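Local coordinates for computational Design of Enzyme (Synthetic construct, PDB 3TP4), which is a computationally designed enzyme on a glycosyl hydrolase family 26-like scaffold, probably intended to carry an activated serine in a catalytic triad, at residues A[221-226]-A[264-269]; A[245-250]-A[258-263]; A[422-425]-A[429-432]. All blocks are in the same frame, centred on the assembly; numbering follows the deposited sequence.

Contact 1: A[221-226]-A[264-269]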
ATOM      1  N   GLY A 221      -3.646  -9.019  -8.959  1.00 23.92           N
ATOM      2  CA  GLY A 221      -3.551 -10.465  -8.841  1.00 22.54           C
ATOM      3  C   GLY A 221      -3.733 -11.190 -10.159  1.00 28.80           C
ATOM      4  O   GLY A 221      -3.988 -10.567 -11.191  1.00 27.24           O
ATOM      5  N   GLY A 222      -3.610 -12.516 -10.111  1.00 27.22           N
ATOM      6  CA  GLY A 222      -3.739 -13.352 -11.288  1.00 20.42           C
ATOM      7  C   GLY A 222      -2.579 -13.161 -12.239  1.00 24.92           C
ATOM      8  O   GLY A 222      -2.782 -12.831 -13.409  1.00 27.67           O
ATOM      9  N   PHE A 223      -1.365 -13.375 -11.743  1.00 18.91           N
ATOM     10  CA  PHE A 223      -0.166 -13.189 -12.553  1.00 24.06           C
ATOM     11  C   PHE A 223       0.388 -14.478 -13.143  1.00 28.52           C
ATOM     12  O   PHE A 223       1.287 -14.441 -13.981  1.00 26.05           O
ATOM     13  CB  PHE A 223       0.911 -12.439 -11.742  1.00 25.79           C
ATOM     14  CG  PHE A 223       0.484 -11.053 -11.342  1.00 25.91           C
ATOM     15  CD1 PHE A 223       0.456 -10.030 -12.278  1.00 22.59           C
ATOM     16  CD2 PHE A 223       0.080 -10.778 -10.039  1.00 26.50           C
ATOM     17  CE1 PHE A 223       0.042  -8.752 -11.926  1.00 27.24           C
ATOM     18  CE2 PHE A 223      -0.337  -9.507  -9.678  1.00 26.77           C
ATOM     19  CZ  PHE A 223      -0.355  -8.487 -10.618  1.00 26.48           C
ATOM     20  N   GLY A 224      -0.151 -15.624 -12.721  1.00 29.75           N
ATOM     21  CA  GLY A 224       0.353 -16.902 -13.200  1.00 28.90           C
ATOM     22  C   GLY A 224       1.772 -17.114 -12.714  1.00 33.04           C
ATOM     23  O   GLY A 224       2.567 -17.850 -13.317  1.00 31.63           O
ATOM     24  N   GLY A 225       2.099 -16.445 -11.614  1.00 25.65           N
ATOM     25  CA  GLY A 225       3.420 -16.563 -11.026  1.00 25.26           C
ATOM     26  C   GLY A 225       4.509 -15.948 -11.876  1.00 30.66           C
ATOM     27  O   GLY A 225       5.688 -16.264 -11.686  1.00 26.24           O
ATOM     28  N   ASN A 226       4.123 -15.064 -12.798  1.00 29.38           N
ATOM     29  CA  ASN A 226       5.085 -14.417 -13.697  1.00 32.56           C
ATOM     30  C   ASN A 226       5.658 -13.133 -13.104  1.00 31.59           C
ATOM     31  O   ASN A 226       4.973 -12.119 -13.028  1.00 27.75           O
ATOM     32  CB  ASN A 226       4.462 -14.162 -15.077  1.00 26.75           C
ATOM     33  CG  ASN A 226       4.136 -15.467 -15.815  1.00 31.94           C
ATOM     34  OD1 ASN A 226       5.042 -16.189 -16.223  1.00 36.31           O
ATOM     35  ND2 ASN A 226       2.841 -15.768 -15.982  1.00 32.30           N
ATOM     36  N   LEU A 264       1.037 -16.641  -4.700  1.00 23.74           N
ATOM     37  CA  LEU A 264       1.423 -16.511  -3.297  1.00 22.23           C
ATOM     38  C   LEU A 264       2.852 -17.000  -3.073  1.00 24.90           C
ATOM     39  O   LEU A 264       3.601 -16.415  -2.283  1.00 24.07           O
ATOM     40  CB  LEU A 264       0.408 -17.206  -2.363  1.00 21.45           C
ATOM     41  CG  LEU A 264      -0.949 -16.496  -2.205  1.00 25.24           C
ATOM     42  CD1 LEU A 264      -1.952 -17.336  -1.418  1.00 26.46           C
ATOM     43  CD2 LEU A 264      -0.796 -15.121  -1.540  1.00 27.84           C
ATOM     44  N   ARG A 265       3.243 -18.060  -3.776  1.00 25.59           N
ATOM     45  CA  ARG A 265       4.622 -18.526  -3.701  1.00 25.51           C
ATOM     46  C   ARG A 265       5.538 -17.441  -4.212  1.00 25.49           C
ATOM     47  O   ARG A 265       6.563 -17.134  -3.609  1.00 25.53           O
ATOM     48  CB  ARG A 265       4.844 -19.778  -4.553  1.00 26.74           C
ATOM     49  CG  ARG A 265       4.292 -21.067  -3.961  1.00 30.38           C
ATOM     50  CD  ARG A 265       4.603 -22.249  -4.884  1.00 34.32           C
ATOM     51  NE  ARG A 265       6.038 -22.425  -5.075  1.00 34.24           N
ATOM     52  CZ  ARG A 265       6.782 -23.271  -4.368  1.00 39.93           C
ATOM     53  NH1 ARG A 265       6.224 -24.011  -3.423  1.00 36.70           N
ATOM     54  NH2 ARG A 265       8.085 -23.386  -4.607  1.00 42.02           N
HETATM   55  N   MSE A 266       5.169 -16.880  -5.358  1.00 27.54           N
HETATM   56  CA  MSE A 266       5.992 -15.865  -5.992  1.00 24.26           C
HETATM   57  C   MSE A 266       6.245 -14.667  -5.090  1.00 22.43           C
HETATM   58  O   MSE A 266       7.390 -14.236  -4.929  1.00 26.68           O
HETATM   59  CB  MSE A 266       5.328 -15.389  -7.281  1.00 22.89           C
HETATM   60  CG  MSE A 266       6.063 -14.254  -7.938  1.00 27.24           C
HETATM   61 SE   MSE A 266       4.991 -13.558  -9.405  1.00 54.17          SE
HETATM   62  CE  MSE A 266       3.476 -12.781  -8.410  1.00 30.03           C
ATOM     63  N   ILE A 267       5.190 -14.099  -4.511  1.00 22.52           N
ATOM     64  CA  ILE A 267       5.413 -12.923  -3.679  1.00 24.28           C
ATOM     65  C   ILE A 267       6.257 -13.228  -2.435  1.00 20.45           C
ATOM     66  O   ILE A 267       7.049 -12.394  -2.014  1.00 25.46           O
ATOM     67  CB  ILE A 267       4.111 -12.162  -3.318  1.00 23.69           C
ATOM     68  CG1 ILE A 267       3.251 -12.942  -2.325  1.00 20.93           C
ATOM     69  CG2 ILE A 267       3.318 -11.804  -4.591  1.00 20.51           C
ATOM     70  CD1 ILE A 267       2.084 -12.096  -1.794  1.00 21.42           C
ATOM     71  N   ALA A 268       6.065 -14.409  -1.846  1.00 22.19           N
ATOM     72  CA  ALA A 268       6.856 -14.831  -0.695  1.00 27.84           C
ATOM     73  C   ALA A 268       8.327 -14.955  -1.091  1.00 23.72           C
ATOM     74  O   ALA A 268       9.217 -14.593  -0.326  1.00 27.57           O
ATOM     75  CB  ALA A 268       6.346 -16.167  -0.156  1.00 22.53           C
ATOM     76  N   GLU A 269       8.566 -15.483  -2.291  1.00 24.84           N
ATOM     77  CA  GLU A 269       9.927 -15.676  -2.781  1.00 30.48           C
ATOM     78  C   GLU A 269      10.599 -14.334  -3.009  1.00 32.70           C
ATOM     79  O   GLU A 269      11.756 -14.136  -2.631  1.00 27.99           O
ATOM     80  CB  GLU A 269       9.919 -16.477  -4.080  1.00 26.97           C
ATOM     81  CG  GLU A 269       9.706 -17.971  -3.891  1.00 29.07           C
ATOM     82  CD  GLU A 269       9.503 -18.705  -5.210  1.00 41.20           C
ATOM     83  OE1 GLU A 269       9.582 -18.064  -6.281  1.00 42.19           O
ATOM     84  OE2 GLU A 269       9.256 -19.925  -5.171  1.00 40.99           O
TER
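Gly225 and Met266 bring the two backbones closest, with their CA atoms 5.7 Å apart, where a type I' beta turn from Phe223 to Asn226 lies against helix 254-274. Both belong to the TIM-barrel part of the chain: the turn sits in the loop that follows strand 213-217 and leads into the short helix 227-230. Gly224 and Gly225 occupy the two central turn positions, both with positive phi, a conformation that suits glycine. Having no side chain, Gly225 exposes its peptide directly to the helix. Met266, a selenomethionine here, fills that approach: its SE lies 3.5 Å from Gly225 C and 3.8 Å from Asn226 C, so the selenium packs along the end of the turn. Its CG stands anti to the backbone N (chi1 175°) and the chain runs extended as far as SE; the bend at chi3 (67°) then swings CE round to Phe223, whose CB it meets at 4.2 Å. The methyl comes to the Phe223 ring obliquely. Gly221 O, from the same loop, lies over the centre of one face of that ring; Tyr230 meets it edge-to-face, and Trp182 and Val229 pack against it. Met266 itself is also covered by Arg227 and Tyr230. Between the two segments the contact is van der Waals packing, the selenium against the Gly225 peptide and the methyl against Phe223, while the turn is tied internally. Phe223 O accepts twice from Asn226, from its backbone N at 3.1 Å and, in the carbonyl plane, from its side-chain ND2 at 2.9 Å.

Contact 2: A[245-250]-A[258-263]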
ATOM      1  N   LEU A 245      -0.786  -8.719  -2.885  1.00 25.64           N
ATOM      2  CA  LEU A 245      -1.458  -9.489  -3.922  1.00 23.87           C
ATOM      3  C   LEU A 245      -2.943  -9.390  -3.644  1.00 27.93           C
ATOM      4  O   LEU A 245      -3.379  -9.610  -2.509  1.00 25.93           O
ATOM      5  CB  LEU A 245      -1.063 -10.968  -3.849  1.00 20.28           C
ATOM      6  CG  LEU A 245      -1.617 -11.843  -4.976  1.00 24.24           C
ATOM      7  CD1 LEU A 245      -0.767 -11.657  -6.247  1.00 23.76           C
ATOM      8  CD2 LEU A 245      -1.632 -13.325  -4.559  1.00 22.68           C
ATOM      9  N   ASP A 246      -3.718  -9.072  -4.675  1.00 26.73           N
ATOM     10  CA  ASP A 246      -5.161  -8.891  -4.536  1.00 24.19           C
ATOM     11  C   ASP A 246      -5.891  -9.835  -5.483  1.00 30.13           C
ATOM     12  O   ASP A 246      -5.758  -9.720  -6.702  1.00 28.93           O
ATOM     13  CB  ASP A 246      -5.545  -7.443  -4.858  1.00 25.71           C
ATOM     14  CG  ASP A 246      -4.739  -6.435  -4.056  1.00 33.15           C
ATOM     15  OD1 ASP A 246      -4.604  -6.605  -2.828  1.00 24.29           O
ATOM     16  OD2 ASP A 246      -4.222  -5.479  -4.658  1.00 45.05           O
ATOM     17  N   THR A 247      -6.662 -10.761  -4.923  1.00 26.70           N
ATOM     18  CA  THR A 247      -7.338 -11.762  -5.729  1.00 29.74           C
ATOM     19  C   THR A 247      -8.696 -12.123  -5.152  1.00 28.67           C
ATOM     20  O   THR A 247      -8.789 -12.647  -4.035  1.00 25.79           O
ATOM     21  CB  THR A 247      -6.507 -13.055  -5.825  1.00 31.14           C
ATOM     22  OG1 THR A 247      -5.246 -12.759  -6.427  1.00 33.53           O
ATOM     23  CG2 THR A 247      -7.228 -14.085  -6.673  1.00 29.83           C
ATOM     24  N   TYR A 248      -9.747 -11.827  -5.912  1.00 27.25           N
ATOM     25  CA  TYR A 248     -11.093 -12.258  -5.564  1.00 29.80           C
ATOM     26  C   TYR A 248     -11.510 -13.341  -6.551  1.00 32.13           C
ATOM     27  O   TYR A 248     -11.102 -13.314  -7.706  1.00 28.68           O
ATOM     28  CB  TYR A 248     -12.073 -11.086  -5.603  1.00 30.79           C
ATOM     29  CG  TYR A 248     -12.068 -10.229  -4.355  1.00 36.51           C
ATOM     30  CD1 TYR A 248     -10.915 -10.059  -3.601  1.00 31.66           C
ATOM     31  CD2 TYR A 248     -13.225  -9.603  -3.921  1.00 42.97           C
ATOM     32  CE1 TYR A 248     -10.920  -9.275  -2.443  1.00 29.66           C
ATOM     33  CE2 TYR A 248     -13.235  -8.818  -2.775  1.00 47.79           C
ATOM     34  CZ  TYR A 248     -12.078  -8.659  -2.040  1.00 38.97           C
ATOM     35  OH  TYR A 248     -12.097  -7.886  -0.894  1.00 35.32           O
ATOM     36  N   ASP A 249     -12.295 -14.307  -6.088  1.00 28.60           N
ATOM     37  CA  ASP A 249     -12.774 -15.389  -6.948  1.00 27.61           C
ATOM     38  C   ASP A 249     -14.123 -15.864  -6.442  1.00 34.67           C
ATOM     39  O   ASP A 249     -14.390 -15.817  -5.236  1.00 29.07           O
ATOM     40  CB  ASP A 249     -11.771 -16.554  -6.978  1.00 29.28           C
ATOM     41  CG  ASP A 249     -12.421 -17.893  -7.372  1.00 39.07           C
ATOM     42  OD1 ASP A 249     -12.470 -18.225  -8.581  1.00 35.88           O
ATOM     43  OD2 ASP A 249     -12.868 -18.627  -6.463  1.00 31.91           O
ATOM     44  N   SER A 250     -14.985 -16.294  -7.360  1.00 32.32           N
ATOM     45  CA  SER A 250     -16.272 -16.867  -6.972  1.00 35.71           C
ATOM     46  C   SER A 250     -16.477 -18.293  -7.499  1.00 38.93           C
ATOM     47  O   SER A 250     -17.551 -18.867  -7.314  1.00 41.00           O
ATOM     48  CB  SER A 250     -17.437 -15.960  -7.401  1.00 33.08           C
ATOM     49  OG  SER A 250     -17.529 -15.907  -8.811  1.00 40.36           O
ATOM     50  N   ALA A 258      -4.900 -23.286  -7.901  1.00 30.48           N
ATOM     51  CA  ALA A 258      -3.545 -23.477  -8.405  1.00 32.70           C
ATOM     52  C   ALA A 258      -2.903 -22.149  -8.780  1.00 28.35           C
ATOM     53  O   ALA A 258      -1.732 -21.916  -8.475  1.00 28.98           O
ATOM     54  CB  ALA A 258      -3.526 -24.444  -9.608  1.00 39.29           C
ATOM     55  N   GLY A 259      -3.662 -21.286  -9.450  1.00 28.37           N
ATOM     56  CA  GLY A 259      -3.159 -19.975  -9.833  1.00 31.22           C
ATOM     57  C   GLY A 259      -2.852 -19.098  -8.624  1.00 27.40           C
ATOM     58  O   GLY A 259      -1.862 -18.366  -8.596  1.00 28.83           O
ATOM     59  N   LEU A 260      -3.709 -19.170  -7.614  1.00 27.68           N
ATOM     60  CA  LEU A 260      -3.503 -18.388  -6.406  1.00 28.20           C
ATOM     61  C   LEU A 260      -2.205 -18.811  -5.711  1.00 25.37           C
ATOM     62  O   LEU A 260      -1.387 -17.973  -5.312  1.00 24.00           O
ATOM     63  CB  LEU A 260      -4.689 -18.580  -5.459  1.00 27.40           C
ATOM     64  CG  LEU A 260      -4.543 -17.811  -4.154  1.00 27.63           C
ATOM     65  CD1 LEU A 260      -4.366 -16.319  -4.444  1.00 22.01           C
ATOM     66  CD2 LEU A 260      -5.745 -18.058  -3.265  1.00 26.80           C
ATOM     67  N   VAL A 261      -2.022 -20.122  -5.576  1.00 26.27           N
ATOM     68  CA  VAL A 261      -0.831 -20.660  -4.922  1.00 22.53           C
ATOM     69  C   VAL A 261       0.453 -20.254  -5.635  1.00 27.13           C
ATOM     70  O   VAL A 261       1.430 -19.885  -4.986  1.00 29.07           O
ATOM     71  CB  VAL A 261      -0.923 -22.190  -4.764  1.00 28.61           C
ATOM     72  CG1 VAL A 261       0.434 -22.778  -4.415  1.00 25.76           C
ATOM     73  CG2 VAL A 261      -1.968 -22.538  -3.710  1.00 27.63           C
ATOM     74  N   ALA A 262       0.453 -20.293  -6.968  1.00 27.20           N
ATOM     75  CA  ALA A 262       1.629 -19.845  -7.728  1.00 27.07           C
ATOM     76  C   ALA A 262       1.995 -18.383  -7.425  1.00 23.90           C
ATOM     77  O   ALA A 262       3.166 -18.055  -7.216  1.00 25.48           O
ATOM     78  CB  ALA A 262       1.410 -20.044  -9.228  1.00 27.66           C
ATOM     79  N   ASP A 263       0.994 -17.506  -7.407  1.00 25.05           N
ATOM     80  CA  ASP A 263       1.226 -16.103  -7.073  1.00 23.64           C
ATOM     81  C   ASP A 263       1.660 -15.912  -5.621  1.00 24.70           C
ATOM     82  O   ASP A 263       2.531 -15.095  -5.334  1.00 24.23           O
ATOM     83  CB  ASP A 263      -0.026 -15.258  -7.329  1.00 19.39           C
ATOM     84  CG  ASP A 263      -0.236 -14.949  -8.810  1.00 28.06           C
ATOM     85  OD1 ASP A 263       0.663 -15.249  -9.620  1.00 28.94           O
ATOM     86  OD2 ASP A 263      -1.300 -14.391  -9.149  1.00 27.40           O
TER
HETATM   87  O   HOH W   1      -3.695 -14.613  -7.707  1.00 29.54           O
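Leu245 starts the contact by setting both of its methyls against Asp263 on helix 254-274. With CG anti to the backbone N (chi1 -175°), the fork reaches the helix and crosses the Asp263 side chain at about a right angle, Leu245 CD2 lying 3.7 Å and Leu245 CD1 3.8 Å from Asp263 CB. CD2 of Leu245 also touches CD1 of Leu260 at 4.1 Å, and Leu264 and Ile267 of the same helix close round the leucine. Asp246 turns the opposite way, its CB pointing away from the helix, and its carboxylate is paired with Arg171 and Thr281. Thr247 faces the helix again. Its CB rests 4.1 Å from Leu260 CD1, the two side chains crossing obliquely, so that this single methyl of Leu260 is shared between Leu245 and Thr247. The hydroxyl OG1 of Thr247, placed beside the backbone N, is 2.7 Å from a water. That water donates to Asp263 OD2 at 2.8 Å and so bridges strand and helix. The carboxylate is occupied further by the backbone N-H groups of the 221-226 loop: OD2 takes Phe223 N and OD1 takes Gly225 N. An aspartate buried beside leucine methyls is thus met by several donors, which would be expected to favour its ionised form. Inward- and outward-facing residues thus alternate from Leu245 to Thr247 along strand 242-249, with Leu245 and Thr247 on the side that meets the helix. This is the strand-to-helix packing of a beta-alpha-beta unit, strand 242-249, helix 254-274 and strand 277-278, as repeated round a TIM barrel.

Contact 3: A[422-425]-A[429-432]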
ATOM      1  N   ALA A 422      20.521  22.363  -9.787  1.00 27.23           N
ATOM      2  CA  ALA A 422      20.673  23.178  -8.589  1.00 29.92           C
ATOM      3  C   ALA A 422      19.668  22.738  -7.538  1.00 24.15           C
ATOM      4  O   ALA A 422      18.484  22.515  -7.837  1.00 22.81           O
ATOM      5  CB  ALA A 422      20.493  24.656  -8.927  1.00 28.69           C
ATOM      6  N   TYR A 423      20.130  22.592  -6.302  1.00 18.98           N
ATOM      7  CA  TYR A 423      19.249  22.126  -5.242  1.00 22.76           C
ATOM      8  C   TYR A 423      18.213  23.198  -4.883  1.00 24.53           C
ATOM      9  O   TYR A 423      18.564  24.364  -4.681  1.00 23.86           O
ATOM     10  CB  TYR A 423      20.057  21.727  -4.000  1.00 27.64           C
ATOM     11  CG  TYR A 423      19.186  21.157  -2.907  1.00 24.77           C
ATOM     12  CD1 TYR A 423      18.467  19.987  -3.113  1.00 29.48           C
ATOM     13  CD2 TYR A 423      19.074  21.792  -1.672  1.00 27.68           C
ATOM     14  CE1 TYR A 423      17.656  19.467  -2.126  1.00 31.65           C
ATOM     15  CE2 TYR A 423      18.263  21.269  -0.672  1.00 30.00           C
ATOM     16  CZ  TYR A 423      17.554  20.109  -0.909  1.00 32.43           C
ATOM     17  OH  TYR A 423      16.737  19.574   0.066  1.00 33.95           O
ATOM     18  N   ASP A 424      16.948  22.794  -4.811  1.00 23.26           N
ATOM     19  CA  ASP A 424      15.847  23.735  -4.616  1.00 25.22           C
ATOM     20  C   ASP A 424      15.596  24.111  -3.149  1.00 29.66           C
ATOM     21  O   ASP A 424      14.723  24.924  -2.861  1.00 28.19           O
ATOM     22  CB  ASP A 424      14.541  23.229  -5.267  1.00 18.94           C
ATOM     23  CG  ASP A 424      13.955  22.013  -4.565  1.00 23.79           C
ATOM     24  OD1 ASP A 424      14.363  21.690  -3.431  1.00 27.44           O
ATOM     25  OD2 ASP A 424      13.056  21.376  -5.147  1.00 25.71           O
ATOM     26  N   GLY A 425      16.354  23.528  -2.226  1.00 26.46           N
ATOM     27  CA  GLY A 425      16.217  23.887  -0.825  1.00 25.59           C
ATOM     28  C   GLY A 425      15.215  23.039  -0.059  1.00 28.26           C
ATOM     29  O   GLY A 425      15.038  23.219   1.155  1.00 32.49           O
ATOM     30  N   TRP A 429      16.891  18.472  -6.894  1.00 25.82           N
ATOM     31  CA  TRP A 429      17.866  19.165  -7.714  1.00 22.40           C
ATOM     32  C   TRP A 429      17.179  19.374  -9.050  1.00 19.36           C
ATOM     33  O   TRP A 429      16.577  18.439  -9.576  1.00 26.03           O
ATOM     34  CB  TRP A 429      19.110  18.288  -7.902  1.00 25.07           C
ATOM     35  CG  TRP A 429      19.923  18.151  -6.644  1.00 25.85           C
ATOM     36  CD1 TRP A 429      19.632  17.378  -5.559  1.00 23.24           C
ATOM     37  CD2 TRP A 429      21.164  18.806  -6.353  1.00 22.67           C
ATOM     38  NE1 TRP A 429      20.616  17.522  -4.600  1.00 27.22           N
ATOM     39  CE2 TRP A 429      21.567  18.388  -5.068  1.00 24.69           C
ATOM     40  CE3 TRP A 429      21.969  19.715  -7.052  1.00 20.41           C
ATOM     41  CZ2 TRP A 429      22.734  18.843  -4.468  1.00 23.39           C
ATOM     42  CZ3 TRP A 429      23.128  20.169  -6.453  1.00 22.82           C
ATOM     43  CH2 TRP A 429      23.499  19.734  -5.171  1.00 24.86           C
ATOM     44  N   THR A 430      17.222  20.594  -9.584  1.00 25.65           N
ATOM     45  CA  THR A 430      16.438  20.913 -10.776  1.00 24.06           C
ATOM     46  C   THR A 430      17.207  21.736 -11.794  1.00 23.80           C
ATOM     47  O   THR A 430      18.208  22.359 -11.467  1.00 24.66           O
ATOM     48  CB  THR A 430      15.111  21.667 -10.433  1.00 23.69           C
ATOM     49  OG1 THR A 430      15.393  23.031 -10.072  1.00 24.26           O
ATOM     50  CG2 THR A 430      14.405  20.989  -9.303  1.00 24.07           C
ATOM     51  N   ALA A 431      16.720  21.718 -13.035  1.00 23.16           N
ATOM     52  CA  ALA A 431      17.221  22.571 -14.110  1.00 24.29           C
ATOM     53  C   ALA A 431      16.158  22.623 -15.192  1.00 24.50           C
ATOM     54  O   ALA A 431      15.368  21.685 -15.337  1.00 25.91           O
ATOM     55  CB  ALA A 431      18.522  22.009 -14.690  1.00 26.77           C
ATOM     56  N   PRO A 432      16.121  23.721 -15.954  1.00 24.75           N
ATOM     57  CA  PRO A 432      15.184  23.785 -17.078  1.00 26.28           C
ATOM     58  C   PRO A 432      15.712  22.916 -18.226  1.00 28.08           C
ATOM     59  O   PRO A 432      16.922  22.775 -18.357  1.00 30.17           O
ATOM     60  CB  PRO A 432      15.223  25.265 -17.472  1.00 26.38           C
ATOM     61  CG  PRO A 432      16.614  25.719 -17.076  1.00 27.36           C
ATOM     62  CD  PRO A 432      16.937  24.947 -15.820  1.00 25.76           C
TER
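Ala422 and Thr430 form the hydrogen-bonded antiparallel pair of a beta hairpin, strands 414-423 and 429-433, in the Ig-like domain. Ala422 N donates to Thr430 O at 2.9 Å (163° at the hydrogen), and Thr430 N returns a bond to Ala422 O, also at 2.9 Å, from above the carbonyl plane. Ala422 O additionally receives a CA-H contact from Trp429 CA at 3.4 Å. On its other side strand 429-433 is bonded to strand 391-398, through Trp429 with Val395 and Ala431 with Val393. The Asp424 carboxylate takes up N-H groups of the turn: OD1 accepts from Ala426 N, an Asx turn, and from Leu427 N, while OD2 takes a weak bond from Trp428 N. Tyr423 and Trp429 are the adjoining non-hydrogen-bonded pair, their side chains on one face of the sheet. The Tyr423 ring leans obliquely across the indole, with CD1 3.6 Å from Trp429 NE1. With the indole of Trp429 replaced by an alanine here, the Tyr423 ring would probably lose its partner and be freer to turn, and a gap would be likely to open beside Leu421, Val402 and Val405. Tyr423 CB makes a CH-pi contact over the six-membered ring of Trp429, 3.8 Å from its centroid and 9° off the normal.

Contacts 1 and 2 are neighbours in the barrel, their centres 8 Å apart, and both use helix 254-274; contact 2 is nested in the chain loop closed by contact 1. Asp263 joins them, being shared by the two contacts. Contact 2 is wholly buried and mixes leucine packing with one polar bridge, whereas contact 1 is partly buried and relies on a selenium side chain against a bare glycine peptide. Contact 3 stands apart, about 32 Å from either at the nearest atoms, on the surface of the Ig-like domain, where paired strand backbones and an aromatic pair do the holding.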